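Local coordinates for protein GntR family transcriptional regulator (Streptococcus agalactiae, PDB 7B5T) that represses transcription by recognising bipartite DNA motifs, and carries a TrkA-C domain that binds the second messenger c-di-AMP, at residues A[34-39]-A[74-79]; A[64-69]-A[81-86]; A[17-22]-A[58-63]; A[146-151]-A[187-192]. All blocks are in the same frame, centred on the assembly; numbering follows the deposited sequence.

Interaction 1 of 4, residues A[34-39]-A[74-79]; sequences GEKLKS and GAIILS
Lys-36 and Ile-76 face each other across a single beta bridge, their CA atoms 4.3 Å apart, in two short runs of chain whose directions differ by 148°. One backbone bond crosses the gap, from Leu-37 N to Ala-75 O, with an angle of 168° at the hydrogen. The same carbonyl oxygen receives a CA-H contact from Lys-36. The side chain of Lys-36 sets off with CG anti to its own amide nitrogen (chi1 -179°), which brings CG against Ile-76 CG1 at 3.6 Å. Two successive bends, at chi3 and chi4, then fold the chain back over Gly-74, so that NZ hydrogen-bonds Leu-37 O at 2.9 Å. On the buried side the methyl of Ala-75 meets Leu-37 CB at 3.9 Å, and Leu-37 CG lies 4.3 Å from the end methyl CD1 of Ile-77. Gly-74 has backbone angles suited to a residue without a side chain, and its CA lies 3.9 Å from Leu-37 O. The contact ties the loop between helices 14-28 and 40-46 to the outer edge of the two-stranded wing: Ile-76 pairs with Thr-68 on strand 67-68, while Leu-37 and Ile-77 rest on Val-22 and Ile-26 of helix 14-28, respectively.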
loop_
_atom_site.group_PDB
_atom_site.type_symbol
_atom_site.label_atom_id
_atom_site.label_comp_id
_atom_site.label_asym_id
_atom_site.label_seq_id
_atom_site.Cartn_x
_atom_site.Cartn_y
_atom_site.Cartn_z
ATOM N N GLY A 34 -26.422 30.043 -32.804
ATOM C CA GLY A 34 -27.425 30.947 -33.329
ATOM C C GLY A 34 -28.683 30.276 -33.826
ATOM O O GLY A 34 -29.694 30.954 -34.036
ATOM N N GLU A 35 -28.646 28.958 -34.004
ATOM C CA GLU A 35 -29.818 28.227 -34.465
ATOM C C GLU A 35 -30.894 28.224 -33.390
ATOM O O GLU A 35 -30.610 28.069 -32.200
ATOM C CB GLU A 35 -29.400 26.801 -34.830
ATOM C CG GLU A 35 -30.409 25.928 -35.555
ATOM C CD GLU A 35 -29.972 24.470 -35.539
ATOM O OE1 GLU A 35 -28.757 24.231 -35.344
ATOM O OE2 GLU A 35 -30.829 23.571 -35.691
ATOM N N LYS A 36 -32.139 28.389 -33.820
ATOM C CA LYS A 36 -33.287 28.408 -32.928
ATOM C C LYS A 36 -33.988 27.058 -32.996
ATOM O O LYS A 36 -33.979 26.388 -34.033
ATOM C CB LYS A 36 -34.248 29.545 -33.280
ATOM C CG LYS A 36 -35.459 29.641 -32.369
ATOM C CD LYS A 36 -36.423 30.706 -32.837
ATOM C CE LYS A 36 -37.048 30.320 -34.156
ATOM N NZ LYS A 36 -37.984 29.178 -33.952
ATOM N N LEU A 37 -34.604 26.661 -31.888
ATOM C CA LEU A 37 -35.321 25.399 -31.875
ATOM C C LEU A 37 -36.733 25.571 -32.423
ATOM O O LEU A 37 -37.230 26.682 -32.620
ATOM C CB LEU A 37 -35.370 24.822 -30.463
ATOM C CG LEU A 37 -34.035 24.298 -29.943
ATOM C CD1 LEU A 37 -34.213 23.610 -28.595
ATOM C CD2 LEU A 37 -33.372 23.382 -30.965
ATOM N N LYS A 38 -37.374 24.438 -32.680
ATOM C CA LYS A 38 -38.685 24.425 -33.299
ATOM C C LYS A 38 -39.764 24.731 -32.258
ATOM O O LYS A 38 -39.480 25.053 -31.101
ATOM C CB LYS A 38 -38.908 23.091 -34.006
ATOM C CG LYS A 38 -37.771 22.750 -34.960
ATOM C CD LYS A 38 -37.578 23.823 -36.021
ATOM C CE LYS A 38 -36.468 23.454 -37.001
ATOM N NZ LYS A 38 -36.174 24.559 -37.964
ATOM N N SER A 39 -41.020 24.644 -32.683
ATOM C CA SER A 39 -42.130 24.979 -31.806
ATOM C C SER A 39 -42.090 24.106 -30.556
ATOM O O SER A 39 -41.359 23.112 -30.473
ATOM C CB SER A 39 -43.456 24.921 -32.564
ATOM O OG SER A 39 -43.805 23.590 -32.891
ATOM N N GLY A 74 -39.555 30.506 -30.729
ATOM C CA GLY A 74 -38.979 29.250 -30.287
ATOM C C GLY A 74 -37.871 29.508 -29.283
ATOM O O GLY A 74 -37.810 30.568 -28.665
ATOM N N ALA A 75 -36.996 28.519 -29.145
ATOM C CA ALA A 75 -35.901 28.601 -28.193
ATOM C C ALA A 75 -34.623 28.915 -28.950
ATOM O O ALA A 75 -34.219 28.161 -29.841
ATOM C CB ALA A 75 -35.752 27.293 -27.415
ATOM N N ILE A 76 -33.975 30.011 -28.573
ATOM C CA ILE A 76 -32.727 30.441 -29.187
ATOM C C ILE A 76 -31.603 30.063 -28.238
ATOM O O ILE A 76 -31.680 30.329 -27.033
ATOM C CB ILE A 76 -32.746 31.953 -29.483
ATOM C CG1 ILE A 76 -33.790 32.293 -30.552
ATOM C CG2 ILE A 76 -31.357 32.442 -29.874
ATOM C CD1 ILE A 76 -34.052 33.779 -30.708
ATOM N N ILE A 77 -30.560 29.442 -28.775
ATOM C CA ILE A 77 -29.465 28.951 -27.951
ATOM C C ILE A 77 -28.547 30.107 -27.580
ATOM O O ILE A 77 -28.307 31.020 -28.379
ATOM C CB ILE A 77 -28.704 27.835 -28.689
ATOM C CG1 ILE A 77 -29.692 26.806 -29.241
ATOM C CG2 ILE A 77 -27.709 27.161 -27.761
ATOM C CD1 ILE A 77 -30.546 26.145 -28.181
ATOM N N LEU A 78 -28.017 30.060 -26.358
ATOM C CA LEU A 78 -27.181 31.125 -25.821
ATOM C C LEU A 78 -25.723 30.687 -25.691
ATOM O O LEU A 78 -24.839 31.310 -26.284
ATOM C CB LEU A 78 -27.711 31.602 -24.462
ATOM C CG LEU A 78 -29.077 32.284 -24.462
ATOM C CD1 LEU A 78 -29.478 32.656 -23.046
ATOM C CD2 LEU A 78 -29.052 33.509 -25.360
ATOM N N SER A 79 -25.449 29.635 -24.927
ATOM C CA SER A 79 -24.070 29.230 -24.690
ATOM C C SER A 79 -23.939 27.723 -24.823
ATOM O O SER A 79 -24.575 26.970 -24.080
ATOM C CB SER A 79 -23.607 29.679 -23.300
ATOM O OG SER A 79 -22.317 29.176 -22.996
#

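Interaction 2 of 4, residues A[64-69]-A[81-86]; sequences LQILTL and EKAIEF
Leu-64 CD1 touches the Phe-86 ring at 3.4 Å from CD1 of the ring, approaching it obliquely, with the two side chains crossing at about a right angle. Next to this pair Ile-66 lies against the first turns of helix 80-90. Its CG1 branch packs on Lys-82 CB at 3.8 Å, its CG2 methyl meets Ala-83 CB at 4.0 Å, and its CD1 approaches Phe-86 CB. Lys-82 runs along the exposed side, extended beyond CG. Its CD carbon passes 3.6 Å from Gln-65 O, and the ammonium nitrogen NZ ends 3.3 Å from Gln-65 OE1.

What sets these groups in place lies one shell further out. Gln-65, with positive phi (62°), ends helix 51-63 in a Schellman motif; the chain leaves that helix there and Ile-66 follows, packed against helix 80-90. Leu-78 and Ser-79 pair with Ile-66 through the backbone, and Ser-79 OG caps Lys-82 N at the start of helix 80-90. Phe-86 reaches inward with CG anti to the backbone N (chi1 163°), onto Val-20 and Ala-23 of helix 14-28; His-162 of the second subunit also packs on it. The contact thus joins the turn between helix 51-63 and the first wing strand to the helix after the second, at the wing of the winged helix-turn-helix domain of the GntR family.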
loop_
_atom_site.group_PDB
_atom_site.type_symbol
_atom_site.label_atom_id
_atom_site.label_comp_id
_atom_site.label_asym_id
_atom_site.label_seq_id
_atom_site.Cartn_x
_atom_site.Cartn_y
_atom_site.Cartn_z
ATOM N N LEU A 64 -30.497 27.896 -16.294
ATOM C CA LEU A 64 -29.067 27.649 -16.347
ATOM C C LEU A 64 -28.390 28.452 -17.446
ATOM O O LEU A 64 -27.180 28.308 -17.654
ATOM C CB LEU A 64 -28.826 26.158 -16.562
ATOM C CG LEU A 64 -29.067 25.265 -15.351
ATOM C CD1 LEU A 64 -28.713 23.837 -15.700
ATOM C CD2 LEU A 64 -28.295 25.753 -14.141
ATOM N N GLN A 65 -29.156 29.292 -18.138
ATOM C CA GLN A 65 -28.651 30.285 -19.083
ATOM C C GLN A 65 -27.916 29.657 -20.272
ATOM O O GLN A 65 -26.997 30.257 -20.834
ATOM C CB GLN A 65 -27.789 31.304 -18.333
ATOM C CG GLN A 65 -28.692 32.230 -17.510
ATOM C CD GLN A 65 -27.957 33.155 -16.566
ATOM O OE1 GLN A 65 -26.735 33.112 -16.456
ATOM N NE2 GLN A 65 -28.713 33.982 -15.849
ATOM N N ILE A 66 -28.323 28.448 -20.670
ATOM C CA ILE A 66 -27.828 27.849 -21.910
ATOM C C ILE A 66 -28.679 28.286 -23.102
ATOM O O ILE A 66 -28.173 28.380 -24.226
ATOM C CB ILE A 66 -27.778 26.308 -21.810
ATOM C CG1 ILE A 66 -26.745 25.846 -20.786
ATOM C CG2 ILE A 66 -27.496 25.653 -23.159
ATOM C CD1 ILE A 66 -27.334 25.405 -19.497
ATOM N N LEU A 67 -29.950 28.597 -22.864
ATOM C CA LEU A 67 -30.873 29.038 -23.901
ATOM C C LEU A 67 -31.828 30.043 -23.276
ATOM O O LEU A 67 -31.900 30.192 -22.053
ATOM C CB LEU A 67 -31.639 27.872 -24.546
ATOM C CG LEU A 67 -32.487 26.896 -23.724
ATOM C CD1 LEU A 67 -33.823 27.495 -23.300
ATOM C CD2 LEU A 67 -32.719 25.626 -24.521
ATOM N N THR A 68 -32.547 30.752 -24.139
ATOM C CA THR A 68 -33.553 31.714 -23.728
ATOM C C THR A 68 -34.883 31.383 -24.389
ATOM O O THR A 68 -34.929 30.956 -25.548
ATOM C CB THR A 68 -33.105 33.144 -24.071
ATOM O OG1 THR A 68 -32.747 33.825 -22.866
ATOM C CG2 THR A 68 -34.197 33.927 -24.781
ATOM N N LEU A 69 -35.961 31.563 -23.626
ATOM C CA LEU A 69 -37.311 31.261 -24.080
ATOM C C LEU A 69 -38.177 32.511 -24.108
ATOM O O LEU A 69 -39.407 32.417 -24.160
ATOM C CB LEU A 69 -37.941 30.200 -23.177
ATOM C CG LEU A 69 -37.392 28.778 -23.240
ATOM C CD1 LEU A 69 -38.042 27.936 -22.165
ATOM C CD2 LEU A 69 -37.627 28.152 -24.601
ATOM N N GLU A 81 -20.877 26.549 -24.353
ATOM C CA GLU A 81 -19.886 26.343 -23.304
ATOM C C GLU A 81 -20.553 26.033 -21.970
ATOM O O GLU A 81 -20.044 25.227 -21.184
ATOM C CB GLU A 81 -18.994 27.580 -23.181
ATOM C CG GLU A 81 -18.155 27.895 -24.419
ATOM C CD GLU A 81 -18.982 28.498 -25.548
ATOM O OE1 GLU A 81 -20.204 28.688 -25.355
ATOM O OE2 GLU A 81 -18.414 28.794 -26.621
ATOM N N LYS A 82 -21.679 26.687 -21.681
ATOM C CA LYS A 82 -22.396 26.384 -20.448
ATOM C C LYS A 82 -23.089 25.034 -20.532
ATOM O O LYS A 82 -23.314 24.390 -19.500
ATOM C CB LYS A 82 -23.404 27.487 -20.134
ATOM C CG LYS A 82 -22.768 28.773 -19.634
ATOM C CD LYS A 82 -23.813 29.802 -19.253
ATOM C CE LYS A 82 -23.174 31.016 -18.605
ATOM N NZ LYS A 82 -24.191 32.030 -18.215
ATOM N N ALA A 83 -23.444 24.594 -21.741
ATOM C CA ALA A 83 -23.980 23.248 -21.910
ATOM C C ALA A 83 -22.956 22.183 -21.537
ATOM O O ALA A 83 -23.297 21.198 -20.871
ATOM C CB ALA A 83 -24.458 23.049 -23.347
ATOM N N ILE A 84 -21.694 22.355 -21.952
ATOM C CA ILE A 84 -20.673 21.371 -21.599
ATOM C C ILE A 84 -20.405 21.381 -20.096
ATOM O O ILE A 84 -20.245 20.323 -19.480
ATOM C CB ILE A 84 -19.386 21.569 -22.430
ATOM C CG1 ILE A 84 -18.532 22.728 -21.916
ATOM C CG2 ILE A 84 -19.726 21.766 -23.905
ATOM C CD1 ILE A 84 -17.149 22.794 -22.531
ATOM N N GLU A 85 -20.323 22.567 -19.483
ATOM C CA GLU A 85 -20.176 22.636 -18.031
ATOM C C GLU A 85 -21.330 21.927 -17.329
ATOM O O GLU A 85 -21.117 21.153 -16.387
ATOM C CB GLU A 85 -20.081 24.094 -17.579
ATOM C CG GLU A 85 -18.847 24.817 -18.087
ATOM C CD GLU A 85 -18.705 26.210 -17.507
ATOM O OE1 GLU A 85 -18.044 27.055 -18.148
ATOM O OE2 GLU A 85 -19.251 26.459 -16.410
ATOM N N PHE A 86 -22.562 22.184 -17.775
ATOM C CA PHE A 86 -23.718 21.514 -17.186
ATOM C C PHE A 86 -23.658 20.005 -17.389
ATOM O O PHE A 86 -24.012 19.242 -16.484
ATOM C CB PHE A 86 -25.017 22.090 -17.750
ATOM C CG PHE A 86 -26.220 21.215 -17.518
ATOM C CD1 PHE A 86 -26.802 21.130 -16.263
ATOM C CD2 PHE A 86 -26.796 20.515 -18.567
ATOM C CE1 PHE A 86 -27.912 20.330 -16.048
ATOM C CE2 PHE A 86 -27.910 19.719 -18.362
ATOM C CZ PHE A 86 -28.469 19.627 -17.101
#

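Interaction 3 of 4, residues A[17-22]-A[58-63]; sequences KIAVAV and LNILAD
Ala-19 of helix 14-28 packs against Ile-60 and Leu-61 of helix 51-63 where the local axes pass at 8.4 Å with a signed crossing angle of -67°, a steep crossing that confines the touching residues to a small patch. The closest CA atoms are those of Ala-19 and Leu-58, 5.9 Å apart. At the middle of the patch the methyl of Ala-19 sits between two side chains of the other helix, 3.9 Å from Ile-60 CG2 and equally far from Leu-61 CG. So small a side chain lets the backbone come close as well: Leu-61 CD1 lies 3.4 Å from the carbonyl oxygen of Ala-19.

One turn on, Val-22 continues the patch. Its CG1 stands between the backbone N and the carbonyl carbon (chi1 52°), and this less common setting presents the methyl to both Leu-61 CD1, at 3.4 Å, and Leu-58 CD2, at 4.0 Å. Val-22 and Leu-61 run alongside one another, pointing oppositely, while Leu-58 comes in across Val-22. All five touching residues are buried; their side-chain contacts are apolar and no hydrogen bond spans the helices.

Beyond the pair, Leu-67 of strand 67-68 closes over Leu-58 and Leu-61, Phe-86 of helix 80-90 also reaches Leu-61, and His-162 of the second subunit and Phe-184 of the third pack on Ile-60. Such packing of the first and third helices around a small hydrophobic core, with the wing strands lying over it, is the framework of the winged helix-turn-helix fold of GntR-type DNA-binding domains.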
loop_
_atom_site.group_PDB
_atom_site.type_symbol
_atom_site.label_atom_id
_atom_site.label_comp_id
_atom_site.label_asym_id
_atom_site.label_seq_id
_atom_site.Cartn_x
_atom_site.Cartn_y
_atom_site.Cartn_z
ATOM N N LYS A 17 -34.509 15.136 -17.450
ATOM C CA LYS A 17 -34.127 14.268 -18.561
ATOM C C LYS A 17 -34.159 15.020 -19.889
ATOM O O LYS A 17 -33.220 14.934 -20.694
ATOM C CB LYS A 17 -35.075 13.070 -18.616
ATOM C CG LYS A 17 -34.993 12.106 -17.440
ATOM C CD LYS A 17 -36.016 10.984 -17.611
ATOM C CE LYS A 17 -35.946 9.964 -16.488
ATOM N NZ LYS A 17 -36.920 8.850 -16.678
ATOM N N ILE A 18 -35.248 15.752 -20.135
ATOM C CA ILE A 18 -35.388 16.533 -21.363
ATOM C C ILE A 18 -34.261 17.552 -21.473
ATOM O O ILE A 18 -33.644 17.719 -22.536
ATOM C CB ILE A 18 -36.766 17.217 -21.396
ATOM C CG1 ILE A 18 -37.881 16.168 -21.396
ATOM C CG2 ILE A 18 -36.877 18.151 -22.597
ATOM C CD1 ILE A 18 -39.273 16.752 -21.294
ATOM N N ALA A 19 -34.013 18.278 -20.379
ATOM C CA ALA A 19 -32.938 19.262 -20.339
ATOM C C ALA A 19 -31.606 18.636 -20.722
ATOM O O ALA A 19 -30.865 19.181 -21.546
ATOM C CB ALA A 19 -32.861 19.892 -18.947
ATOM N N VAL A 20 -31.284 17.486 -20.123
ATOM C CA VAL A 20 -30.009 16.832 -20.409
ATOM C C VAL A 20 -29.928 16.438 -21.877
ATOM O O VAL A 20 -28.895 16.627 -22.529
ATOM C CB VAL A 20 -29.806 15.613 -19.490
ATOM C CG1 VAL A 20 -28.518 14.886 -19.853
ATOM C CG2 VAL A 20 -29.767 16.044 -18.034
ATOM N N ALA A 21 -31.011 15.878 -22.421
ATOM C CA ALA A 21 -30.999 15.460 -23.822
ATOM C C ALA A 21 -30.730 16.635 -24.762
ATOM O O ALA A 21 -29.839 16.574 -25.626
ATOM C CB ALA A 21 -32.322 14.779 -24.173
ATOM N N VAL A 22 -31.491 17.722 -24.607
ATOM C CA VAL A 22 -31.326 18.846 -25.528
ATOM C C VAL A 22 -29.980 19.533 -25.309
ATOM O O VAL A 22 -29.341 19.993 -26.266
ATOM C CB VAL A 22 -32.514 19.825 -25.420
ATOM C CG1 VAL A 22 -32.760 20.223 -23.995
ATOM C CG2 VAL A 22 -32.278 21.058 -26.288
ATOM N N LEU A 58 -37.017 22.813 -20.922
ATOM C CA LEU A 58 -36.317 23.958 -21.494
ATOM C C LEU A 58 -36.178 25.096 -20.489
ATOM O O LEU A 58 -35.221 25.874 -20.569
ATOM C CB LEU A 58 -37.057 24.439 -22.741
ATOM C CG LEU A 58 -36.963 23.499 -23.944
ATOM C CD1 LEU A 58 -37.646 24.100 -25.165
ATOM C CD2 LEU A 58 -35.511 23.142 -24.239
ATOM N N ASN A 59 -37.121 25.213 -19.546
ATOM C CA ASN A 59 -37.002 26.182 -18.458
ATOM C C ASN A 59 -35.818 25.878 -17.556
ATOM O O ASN A 59 -35.198 26.802 -17.016
ATOM C CB ASN A 59 -38.286 26.220 -17.624
ATOM C CG ASN A 59 -39.256 27.288 -18.081
ATOM O OD1 ASN A 59 -40.457 27.044 -18.229
ATOM N ND2 ASN A 59 -38.747 28.507 -18.241
ATOM N N ILE A 60 -35.489 24.598 -17.385
ATOM C CA ILE A 60 -34.283 24.248 -16.632
ATOM C C ILE A 60 -33.058 24.871 -17.292
ATOM O O ILE A 60 -32.250 25.552 -16.645
ATOM C CB ILE A 60 -34.143 22.721 -16.505
ATOM C CG1 ILE A 60 -35.247 22.160 -15.607
ATOM C CG2 ILE A 60 -32.759 22.347 -15.973
ATOM C CD1 ILE A 60 -35.370 20.658 -15.664
ATOM N N LEU A 61 -32.917 24.668 -18.602
ATOM C CA LEU A 61 -31.762 25.210 -19.308
ATOM C C LEU A 61 -31.828 26.728 -19.418
ATOM O O LEU A 61 -30.787 27.384 -19.526
ATOM C CB LEU A 61 -31.652 24.579 -20.692
ATOM C CG LEU A 61 -31.339 23.082 -20.662
ATOM C CD1 LEU A 61 -31.210 22.556 -22.070
ATOM C CD2 LEU A 61 -30.100 22.777 -19.832
ATOM N N ALA A 62 -33.032 27.302 -19.412
ATOM C CA ALA A 62 -33.162 28.756 -19.380
ATOM C C ALA A 62 -32.621 29.319 -18.071
ATOM O O ALA A 62 -31.853 30.289 -18.067
ATOM C CB ALA A 62 -34.622 29.159 -19.583
ATOM N N ASP A 63 -33.029 28.727 -16.945
ATOM C CA ASP A 63 -32.490 29.138 -15.654
ATOM C C ASP A 63 -30.989 28.908 -15.587
ATOM O O ASP A 63 -30.269 29.665 -14.925
ATOM C CB ASP A 63 -33.175 28.371 -14.523
ATOM C CG ASP A 63 -34.625 28.746 -14.364
ATOM O OD1 ASP A 63 -35.047 29.750 -14.973
ATOM O OD2 ASP A 63 -35.345 28.034 -13.632
#

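Interaction 4 of 4, residues A[146-151]-A[187-192]; sequences EDSEHL and IEQGDH
Leu-151 and Gln-189 carry most of this meeting of two loops in the TrkA-C (RCK_C) domain, the part of the protein that binds c-di-AMP. The closely packed part is at Leu-151. With chi1 at 68°, its CG is tucked over its own backbone, which turns CD1 across the other loop, 3.8 Å from Gln-189 N and 4.1 Å from Gln-189 CB. Glu-188 starts out away from Leu-151, but a bend at chi2 brings its carboxylate back, so that OE1 lies 3.3 Å from Leu-151 CD1 and one side chain runs across the other. Nearby, Leu-151 C lies 3.4 Å from Ile-187 O, and Ile-187 pairs with Gly-152 through the backbone and packs on Ile-155 of helix 155-158. The side chain of Ile-187 is about 6 Å from that of Ile-168, a c-di-AMP-binding residue, although the ligand is absent from this chain.

The other end is looser and faces solvent. There the extended Gln-189 reaches past Ser-148 to the exposed Glu-146, but the placement of these two against each other is doubtful. Ser-148 OG is hydrogen-bonded to Ser-145 O. The turn of the second loop is held by Asp-191, whose OD2 is bonded to His-173 ND1 and also accepts Glu-188 N at 2.9 Å, on the syn side of the carboxylate and 31° out of its plane.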
loop_
_atom_site.group_PDB
_atom_site.type_symbol
_atom_site.label_atom_id
_atom_site.label_comp_id
_atom_site.label_asym_id
_atom_site.label_seq_id
_atom_site.Cartn_x
_atom_site.Cartn_y
_atom_site.Cartn_z
ATOM N N GLU A 146 22.010 2.821 16.461
ATOM C CA GLU A 146 21.822 3.224 17.857
ATOM C C GLU A 146 21.501 2.040 18.756
ATOM O O GLU A 146 22.004 1.959 19.885
ATOM C CB GLU A 146 20.694 4.253 17.970
ATOM C CG GLU A 146 20.293 4.604 19.411
ATOM C CD GLU A 146 21.360 5.424 20.144
ATOM O OE1 GLU A 146 22.134 6.138 19.469
ATOM O OE2 GLU A 146 21.449 5.334 21.389
ATOM N N ASP A 147 20.655 1.124 18.294
ATOM C CA ASP A 147 20.332 -0.026 19.127
ATOM C C ASP A 147 21.614 -0.833 19.168
ATOM O O ASP A 147 21.939 -1.562 18.230
ATOM C CB ASP A 147 19.170 -0.826 18.543
ATOM C CG ASP A 147 18.629 -1.870 19.510
ATOM O OD1 ASP A 147 18.053 -1.467 20.544
ATOM O OD2 ASP A 147 18.768 -3.083 19.246
ATOM N N SER A 148 22.342 -0.720 20.273
ATOM C CA SER A 148 23.680 -1.266 20.325
ATOM C C SER A 148 23.880 -1.949 21.661
ATOM O O SER A 148 23.247 -1.617 22.664
ATOM C CB SER A 148 24.756 -0.188 20.139
ATOM O OG SER A 148 24.340 0.861 19.277
ATOM N N GLU A 149 24.814 -2.891 21.648
ATOM C CA GLU A 149 25.102 -3.782 22.759
ATOM C C GLU A 149 26.579 -3.703 23.129
ATOM O O GLU A 149 26.924 -2.976 24.060
ATOM C CB GLU A 149 24.574 -5.197 22.416
ATOM C CG GLU A 149 25.287 -5.879 21.229
ATOM C CD GLU A 149 24.877 -5.361 19.866
ATOM O OE1 GLU A 149 24.263 -4.281 19.799
ATOM O OE2 GLU A 149 25.193 -6.021 18.861
ATOM N N HIS A 150 27.462 -4.389 22.391
ATOM C CA HIS A 150 28.904 -4.450 22.755
ATOM C C HIS A 150 29.715 -3.391 22.000
ATOM O O HIS A 150 30.613 -3.779 21.225
ATOM C CB HIS A 150 29.455 -5.868 22.535
ATOM C CG HIS A 150 28.929 -6.562 21.323
ATOM N ND1 HIS A 150 28.258 -7.767 21.400
ATOM C CD2 HIS A 150 28.985 -6.242 20.012
ATOM C CE1 HIS A 150 27.914 -8.153 20.189
ATOM N NE2 HIS A 150 28.350 -7.234 19.319
ATOM N N LEU A 151 29.431 -2.109 22.237
ATOM C CA LEU A 151 30.230 -1.026 21.603
ATOM C C LEU A 151 31.343 -0.598 22.568
ATOM O O LEU A 151 31.117 -0.659 23.794
ATOM C CB LEU A 151 29.308 0.137 21.212
ATOM C CG LEU A 151 28.684 0.937 22.358
ATOM C CD1 LEU A 151 28.455 2.380 21.937
ATOM C CD2 LEU A 151 27.374 0.316 22.817
ATOM N N ILE A 187 35.453 0.002 18.642
ATOM C CA ILE A 187 34.356 0.503 17.824
ATOM C C ILE A 187 33.319 1.156 18.715
ATOM O O ILE A 187 32.912 0.592 19.736
ATOM C CB ILE A 187 33.682 -0.589 16.969
ATOM C CG1 ILE A 187 34.714 -1.361 16.156
ATOM C CG2 ILE A 187 32.631 0.041 16.052
ATOM C CD1 ILE A 187 35.346 -2.441 16.949
ATOM N N GLU A 188 32.854 2.316 18.297
ATOM C CA GLU A 188 31.780 3.009 18.970
ATOM C C GLU A 188 30.614 3.099 17.998
ATOM O O GLU A 188 30.691 2.637 16.857
ATOM C CB GLU A 188 32.226 4.395 19.447
ATOM C CG GLU A 188 33.161 4.376 20.645
ATOM C CD GLU A 188 32.514 3.768 21.873
ATOM O OE1 GLU A 188 31.297 3.972 22.063
ATOM O OE2 GLU A 188 33.221 3.098 22.653
ATOM N N GLN A 189 29.519 3.671 18.474
ATOM C CA GLN A 189 28.324 3.859 17.670
ATOM C C GLN A 189 28.488 4.959 16.636
ATOM O O GLN A 189 29.053 6.022 16.915
ATOM C CB GLN A 189 27.148 4.210 18.560
ATOM C CG GLN A 189 25.992 4.747 17.784
ATOM C CD GLN A 189 24.834 5.032 18.668
ATOM O OE1 GLN A 189 24.920 4.847 19.883
ATOM N NE2 GLN A 189 23.791 5.604 18.105
ATOM N N GLY A 190 27.953 4.702 15.444
ATOM C CA GLY A 190 27.987 5.639 14.341
ATOM C C GLY A 190 29.121 5.414 13.379
ATOM O O GLY A 190 29.403 6.292 12.553
ATOM N N ASP A 191 29.758 4.251 13.449
ATOM C CA ASP A 191 30.868 3.823 12.615
ATOM C C ASP A 191 30.389 2.933 11.474
ATOM O O ASP A 191 29.360 2.256 11.562
ATOM C CB ASP A 191 31.896 3.064 13.453
ATOM C CG ASP A 191 32.355 3.853 14.654
ATOM O OD1 ASP A 191 32.105 5.076 14.696
ATOM O OD2 ASP A 191 32.956 3.245 15.566
ATOM N N HIS A 192 31.144 2.964 10.384
ATOM C CA HIS A 192 30.959 2.068 9.252
ATOM C C HIS A 192 31.987 0.942 9.329
ATOM O O HIS A 192 33.193 1.208 9.394
ATOM C CB HIS A 192 31.075 2.861 7.956
ATOM C CG HIS A 192 30.130 4.019 7.903
ATOM N ND1 HIS A 192 28.986 4.025 7.133
ATOM C CD2 HIS A 192 30.161 5.214 8.538
ATOM C CE1 HIS A 192 28.351 5.170 7.303
ATOM N NE2 HIS A 192 29.045 5.912 8.148
#

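In the fold
Interactions 1, 2 and 3 form one cluster, their centres 9 to 12 Å apart, within the winged helix-turn-helix unit at one end of the chain. Interactions 1 and 2 share the small sheet of strands 67-68 and 76-77, and their segments alternate along the sequence; interactions 1 and 3 alternate likewise, and the two touch. Interaction 3 closes before interaction 2 opens, with helix 51-63 leading directly into strand 67-68. Interaction 4 comes last, 72 to 82 Å away between centres, in the TrkA-C domain beyond the long helix 96-134. The two modules are separate within one chain, although TrkA-C domains of other subunits dock on the DNA-binding unit, consistent with a molecular-ruler architecture.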